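Local coordinates for protein putative epimerase (Burkholderia cenocepacia, PDB 4LW8) that probably acts as an NAD(P)-dependent epimerase or dehydratase on a nucleotide sugar in the pathway of lipopolysaccharide O-antigen biosynthesis, at residues A[106-119]-A[160-174]. Residues are numbered along the deposited sequence; the frame is centred on the assembly and turned at random.
Sequences TYAVNIVGTRNLLA and YAVSKLAMEYAAKLW
W174 and L118, N110 and S163, and I111 and A166 show how two nearly parallel helices of a Rossmann-type epimerase fold pack on one side of the central sheet. The axes of 106-119 and 160-172 run 18° from parallel and approach to 8.3 Å. At the middle, I111 is a knob in a hole made by S163, A166, M167 and A170; its CD1 meets A166 CB at 3.6 Å, while the CG2 branch faces A170 CB. The same helix pair contributes to the dimer contact: I111 packs on I111 of the second subunit, and R115 NE forms a salt bridge with D159 of that subunit.

Toward 160, the contact turns polar. With S163 OG set between its own backbone N and carbonyl carbon (chi1 80°), the hydroxyl donates to Y160 O within its helix and receives N110 ND2 from the other. The latter bond measures 2.7 Å from N110 ND2 to S163 OG, is almost straight and lies in the amide plane; since N110 OD1 also accepts from R95 N, both ends of the amide are gripped and its rotation is fixed. Beside it, the Y107 ring presents its edge to V162 CG1, and its OH is hydrogen-bonded to D159 of the same chain.

At the far end, the W174 indole lies beneath L118, whose CB stands over the five-membered ring 3.9 Å from its centroid in a CH-pi contact, while L118 CD1 reaches on to A171. The R115 guanidinium is turned 74° to the indole plane, offering its face to the indole's edge: W174 CZ2 sits over the centre of the guanidinium, 3.9 Å from R115 CZ.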
loop_
_atom_site.group_PDB
_atom_site.type_symbol
_atom_site.label_atom_id
_atom_site.label_comp_id
_atom_site.label_asym_id
_atom_site.label_seq_id
_atom_site.Cartn_x
_atom_site.Cartn_y
_atom_site.Cartn_z
ATOM N N THR A 106 9.924 5.679 -5.484
ATOM C CA THR A 106 8.514 6.009 -5.549
ATOM C C THR A 106 7.791 5.547 -4.289
ATOM O O THR A 106 7.050 6.320 -3.679
ATOM C CB THR A 106 7.850 5.362 -6.780
ATOM O OG1 THR A 106 8.412 5.933 -7.966
ATOM C CG2 THR A 106 6.342 5.599 -6.770
ATOM N N TYR A 107 8.017 4.298 -3.887
ATOM C CA TYR A 107 7.408 3.813 -2.642
ATOM C C TYR A 107 7.974 4.530 -1.404
ATOM O O TYR A 107 7.216 4.961 -0.533
ATOM C CB TYR A 107 7.578 2.294 -2.523
ATOM C CG TYR A 107 6.688 1.542 -3.490
ATOM C CD1 TYR A 107 5.301 1.537 -3.325
ATOM C CD2 TYR A 107 7.223 0.853 -4.576
ATOM C CE1 TYR A 107 4.466 0.837 -4.202
ATOM C CE2 TYR A 107 6.400 0.156 -5.468
ATOM C CZ TYR A 107 5.026 0.152 -5.267
ATOM O OH TYR A 107 4.220 -0.528 -6.132
ATOM N N ALA A 108 9.294 4.694 -1.347
ATOM C CA ALA A 108 9.931 5.381 -0.218
ATOM C C ALA A 108 9.429 6.827 -0.057
ATOM O O ALA A 108 8.924 7.198 1.012
ATOM C CB ALA A 108 11.458 5.366 -0.373
ATOM N N VAL A 109 9.539 7.625 -1.116
ATOM C CA VAL A 109 9.128 9.025 -1.053
ATOM C C VAL A 109 7.619 9.146 -0.722
ATOM O O VAL A 109 7.235 9.904 0.170
ATOM C CB VAL A 109 9.422 9.768 -2.368
ATOM C CG1 VAL A 109 8.766 11.137 -2.356
ATOM C CG2 VAL A 109 10.937 9.901 -2.596
ATOM N N ASN A 110 6.763 8.393 -1.410
ATOM C CA ASN A 110 5.325 8.572 -1.202
ATOM C C ASN A 110 4.765 7.961 0.087
ATOM O O ASN A 110 3.774 8.472 0.617
ATOM C CB ASN A 110 4.546 8.054 -2.416
ATOM C CG ASN A 110 4.904 8.826 -3.682
ATOM O OD1 ASN A 110 5.417 9.933 -3.595
ATOM N ND2 ASN A 110 4.650 8.243 -4.853
ATOM N N ILE A 111 5.363 6.877 0.586
ATOM C CA ILE A 111 4.900 6.292 1.852
ATOM C C ILE A 111 5.688 6.817 3.050
ATOM O O ILE A 111 5.110 7.362 3.988
ATOM C CB ILE A 111 5.001 4.747 1.871
ATOM C CG1 ILE A 111 4.204 4.130 0.726
ATOM C CG2 ILE A 111 4.517 4.203 3.209
ATOM C CD1 ILE A 111 4.472 2.638 0.563
ATOM N N VAL A 112 7.001 6.608 3.036
ATOM C CA VAL A 112 7.825 6.978 4.176
ATOM C C VAL A 112 7.990 8.511 4.260
ATOM O O VAL A 112 7.939 9.058 5.349
ATOM C CB VAL A 112 9.189 6.264 4.131
ATOM C CG1 VAL A 112 10.115 6.729 5.297
ATOM C CG2 VAL A 112 8.966 4.760 4.192
ATOM N N GLY A 113 8.126 9.197 3.125
ATOM C CA GLY A 113 8.196 10.653 3.125
ATOM C C GLY A 113 6.946 11.256 3.765
ATOM O O GLY A 113 7.017 12.185 4.570
ATOM N N THR A 114 5.787 10.718 3.410
ATOM C CA THR A 114 4.527 11.152 4.022
ATOM C C THR A 114 4.509 10.809 5.514
ATOM O O THR A 114 4.095 11.608 6.343
ATOM C CB THR A 114 3.332 10.507 3.327
ATOM O OG1 THR A 114 3.360 10.884 1.942
ATOM C CG2 THR A 114 2.018 10.969 3.961
ATOM N N ARG A 115 4.982 9.617 5.856
ATOM C CA ARG A 115 5.042 9.234 7.254
ATOM C C ARG A 115 5.957 10.189 8.046
ATOM O O ARG A 115 5.622 10.588 9.172
ATOM C CB ARG A 115 5.517 7.785 7.400
ATOM C CG ARG A 115 5.317 7.227 8.806
ATOM C CD ARG A 115 5.985 5.884 9.016
ATOM N NE ARG A 115 5.680 5.363 10.345
ATOM C CZ ARG A 115 6.310 5.731 11.458
ATOM N NH1 ARG A 115 7.294 6.617 11.407
ATOM N NH2 ARG A 115 5.956 5.210 12.628
ATOM N N ASN A 116 7.094 10.572 7.460
ATOM C CA ASN A 116 7.985 11.517 8.127
ATOM C C ASN A 116 7.309 12.842 8.412
ATOM O O ASN A 116 7.500 13.418 9.484
ATOM C CB ASN A 116 9.238 11.768 7.303
ATOM C CG ASN A 116 10.145 10.567 7.253
ATOM O OD1 ASN A 116 10.025 9.656 8.063
ATOM N ND2 ASN A 116 11.073 10.570 6.314
ATOM N N LEU A 117 6.520 13.317 7.452
ATOM C CA LEU A 117 5.749 14.547 7.634
ATOM C C LEU A 117 4.753 14.425 8.793
ATOM O O LEU A 117 4.665 15.320 9.632
ATOM C CB LEU A 117 4.996 14.917 6.351
ATOM C CG LEU A 117 3.963 16.042 6.495
ATOM C CD1 LEU A 117 4.636 17.392 6.853
ATOM C CD2 LEU A 117 3.120 16.171 5.213
ATOM N N LEU A 118 3.988 13.330 8.822
ATOM C CA LEU A 118 2.978 13.133 9.859
ATOM C C LEU A 118 3.634 13.022 11.232
ATOM O O LEU A 118 3.146 13.608 12.199
ATOM C CB LEU A 118 2.115 11.883 9.555
ATOM C CG LEU A 118 1.331 11.975 8.236
ATOM C CD1 LEU A 118 0.602 10.687 7.933
ATOM C CD2 LEU A 118 0.334 13.150 8.236
ATOM N N ALA A 119 4.750 12.295 11.322
ATOM C CA ALA A 119 5.475 12.180 12.591
ATOM C C ALA A 119 5.959 13.544 13.088
ATOM O O ALA A 119 5.915 13.833 14.292
ATOM C CB ALA A 119 6.667 11.207 12.457
ATOM N N TYR A 160 3.326 3.797 -9.056
ATOM C CA TYR A 160 3.007 5.134 -8.566
ATOM C C TYR A 160 1.610 5.139 -7.915
ATOM O O TYR A 160 1.430 5.631 -6.795
ATOM C CB TYR A 160 3.075 6.166 -9.703
ATOM C CG TYR A 160 2.631 7.556 -9.269
ATOM C CD1 TYR A 160 3.360 8.286 -8.334
ATOM C CD2 TYR A 160 1.478 8.130 -9.777
ATOM C CE1 TYR A 160 2.949 9.560 -7.925
ATOM C CE2 TYR A 160 1.058 9.400 -9.373
ATOM C CZ TYR A 160 1.799 10.106 -8.450
ATOM O OH TYR A 160 1.388 11.361 -8.058
ATOM N N ALA A 161 0.617 4.574 -8.608
ATOM C CA ALA A 161 -0.755 4.559 -8.077
ATOM C C ALA A 161 -0.855 3.703 -6.800
ATOM O O ALA A 161 -1.576 4.054 -5.862
ATOM C CB ALA A 161 -1.736 4.064 -9.150
ATOM N N VAL A 162 -0.133 2.583 -6.770
ATOM C CA VAL A 162 -0.073 1.730 -5.581
ATOM C C VAL A 162 0.522 2.502 -4.400
ATOM O O VAL A 162 0.016 2.428 -3.270
ATOM C CB VAL A 162 0.758 0.453 -5.826
ATOM C CG1 VAL A 162 0.939 -0.335 -4.502
ATOM C CG2 VAL A 162 0.100 -0.433 -6.904
ATOM N N SER A 163 1.589 3.253 -4.659
ATOM C CA SER A 163 2.271 3.988 -3.587
ATOM C C SER A 163 1.360 5.072 -3.018
ATOM O O SER A 163 1.407 5.351 -1.817
ATOM C CB SER A 163 3.613 4.587 -4.077
ATOM O OG SER A 163 3.463 5.802 -4.810
ATOM N N LYS A 164 0.519 5.669 -3.865
ATOM C CA LYS A 164 -0.443 6.680 -3.394
ATOM C C LYS A 164 -1.513 6.054 -2.502
ATOM O O LYS A 164 -1.881 6.611 -1.461
ATOM C CB LYS A 164 -1.103 7.398 -4.577
ATOM C CG LYS A 164 -0.217 8.455 -5.250
ATOM C CD LYS A 164 0.061 9.608 -4.276
ATOM C CE LYS A 164 0.564 10.845 -4.980
ATOM N NZ LYS A 164 0.828 11.925 -3.982
ATOM N N LEU A 165 -2.006 4.888 -2.904
ATOM C CA LEU A 165 -2.974 4.156 -2.101
ATOM C C LEU A 165 -2.355 3.743 -0.767
ATOM O O LEU A 165 -2.981 3.864 0.291
ATOM C CB LEU A 165 -3.473 2.914 -2.852
ATOM C CG LEU A 165 -4.566 2.124 -2.149
ATOM C CD1 LEU A 165 -5.773 3.035 -1.955
ATOM C CD2 LEU A 165 -4.952 0.836 -2.932
ATOM N N ALA A 166 -1.117 3.261 -0.826
ATOM C CA ALA A 166 -0.411 2.834 0.373
ATOM C C ALA A 166 -0.207 4.030 1.297
ATOM O O ALA A 166 -0.314 3.907 2.516
ATOM C CB ALA A 166 0.919 2.190 0.010
ATOM N N MET A 167 0.068 5.195 0.709
ATOM C CA MET A 167 0.197 6.422 1.486
ATOM C C MET A 167 -1.085 6.681 2.278
ATOM O O MET A 167 -1.035 7.045 3.462
ATOM C CB MET A 167 0.515 7.621 0.580
ATOM C CG MET A 167 0.637 8.947 1.340
ATOM S SD MET A 167 0.371 10.428 0.328
ATOM C CE MET A 167 -1.370 10.186 -0.058
ATOM N N GLU A 168 -2.238 6.486 1.636
ATOM C CA GLU A 168 -3.503 6.734 2.323
ATOM C C GLU A 168 -3.607 5.843 3.557
ATOM O O GLU A 168 -3.963 6.324 4.647
ATOM C CB GLU A 168 -4.716 6.497 1.413
ATOM C CG GLU A 168 -4.814 7.378 0.155
ATOM C CD GLU A 168 -6.106 7.106 -0.627
ATOM O OE1 GLU A 168 -6.950 6.335 -0.130
ATOM O OE2 GLU A 168 -6.273 7.638 -1.748
ATOM N N TYR A 169 -3.300 4.551 3.399
ATOM C CA TYR A 169 -3.442 3.621 4.523
ATOM C C TYR A 169 -2.409 3.943 5.603
ATOM O O TYR A 169 -2.725 3.899 6.787
ATOM C CB TYR A 169 -3.310 2.161 4.072
ATOM C CG TYR A 169 -4.571 1.599 3.421
ATOM C CD1 TYR A 169 -5.701 1.309 4.178
ATOM C CD2 TYR A 169 -4.633 1.395 2.040
ATOM C CE1 TYR A 169 -6.847 0.789 3.587
ATOM C CE2 TYR A 169 -5.777 0.911 1.441
ATOM C CZ TYR A 169 -6.874 0.606 2.217
ATOM O OH TYR A 169 -7.995 0.119 1.618
ATOM N N ALA A 170 -1.183 4.281 5.195
ATOM C CA ALA A 170 -0.135 4.626 6.162
ATOM C C ALA A 170 -0.526 5.872 6.945
ATOM O O ALA A 170 -0.297 5.961 8.146
ATOM C CB ALA A 170 1.214 4.850 5.454
ATOM N N ALA A 171 -1.152 6.818 6.264
ATOM C CA ALA A 171 -1.542 8.071 6.907
ATOM C C ALA A 171 -2.661 7.890 7.942
ATOM O O ALA A 171 -2.688 8.561 8.970
ATOM C CB ALA A 171 -1.954 9.095 5.855
ATOM N N LYS A 172 -3.596 6.994 7.661
ATOM C CA LYS A 172 -4.702 6.770 8.576
ATOM C C LYS A 172 -4.234 6.219 9.916
ATOM O O LYS A 172 -4.986 6.261 10.880
ATOM C CB LYS A 172 -5.743 5.846 7.937
ATOM C CG LYS A 172 -6.450 6.510 6.753
ATOM C CD LYS A 172 -7.551 5.621 6.156
ATOM C CE LYS A 172 -8.387 6.417 5.151
ATOM N NZ LYS A 172 -9.537 5.664 4.595
ATOM N N LEU A 173 -3.003 5.703 9.987
ATOM C CA LEU A 173 -2.467 5.253 11.276
ATOM C C LEU A 173 -2.272 6.440 12.233
ATOM O O LEU A 173 -2.168 6.254 13.429
ATOM C CB LEU A 173 -1.139 4.504 11.100
ATOM C CG LEU A 173 -1.157 3.316 10.125
ATOM C CD1 LEU A 173 0.221 2.684 10.001
ATOM C CD2 LEU A 173 -2.185 2.264 10.563
ATOM N N TRP A 174 -2.241 7.651 11.693
ATOM C CA TRP A 174 -2.017 8.861 12.487
ATOM C C TRP A 174 -3.320 9.596 12.834
ATOM O O TRP A 174 -3.282 10.691 13.391
ATOM C CB TRP A 174 -1.054 9.795 11.727
ATOM C CG TRP A 174 0.293 9.155 11.567
ATOM C CD1 TRP A 174 0.683 8.271 10.587
ATOM C CD2 TRP A 174 1.415 9.305 12.441
ATOM N NE1 TRP A 174 1.981 7.880 10.796
ATOM C CE2 TRP A 174 2.457 8.498 11.926
ATOM C CE3 TRP A 174 1.650 10.060 13.603
ATOM C CZ2 TRP A 174 3.711 8.418 12.536
ATOM C CZ3 TRP A 174 2.899 9.970 14.218
ATOM C CH2 TRP A 174 3.911 9.158 13.680
#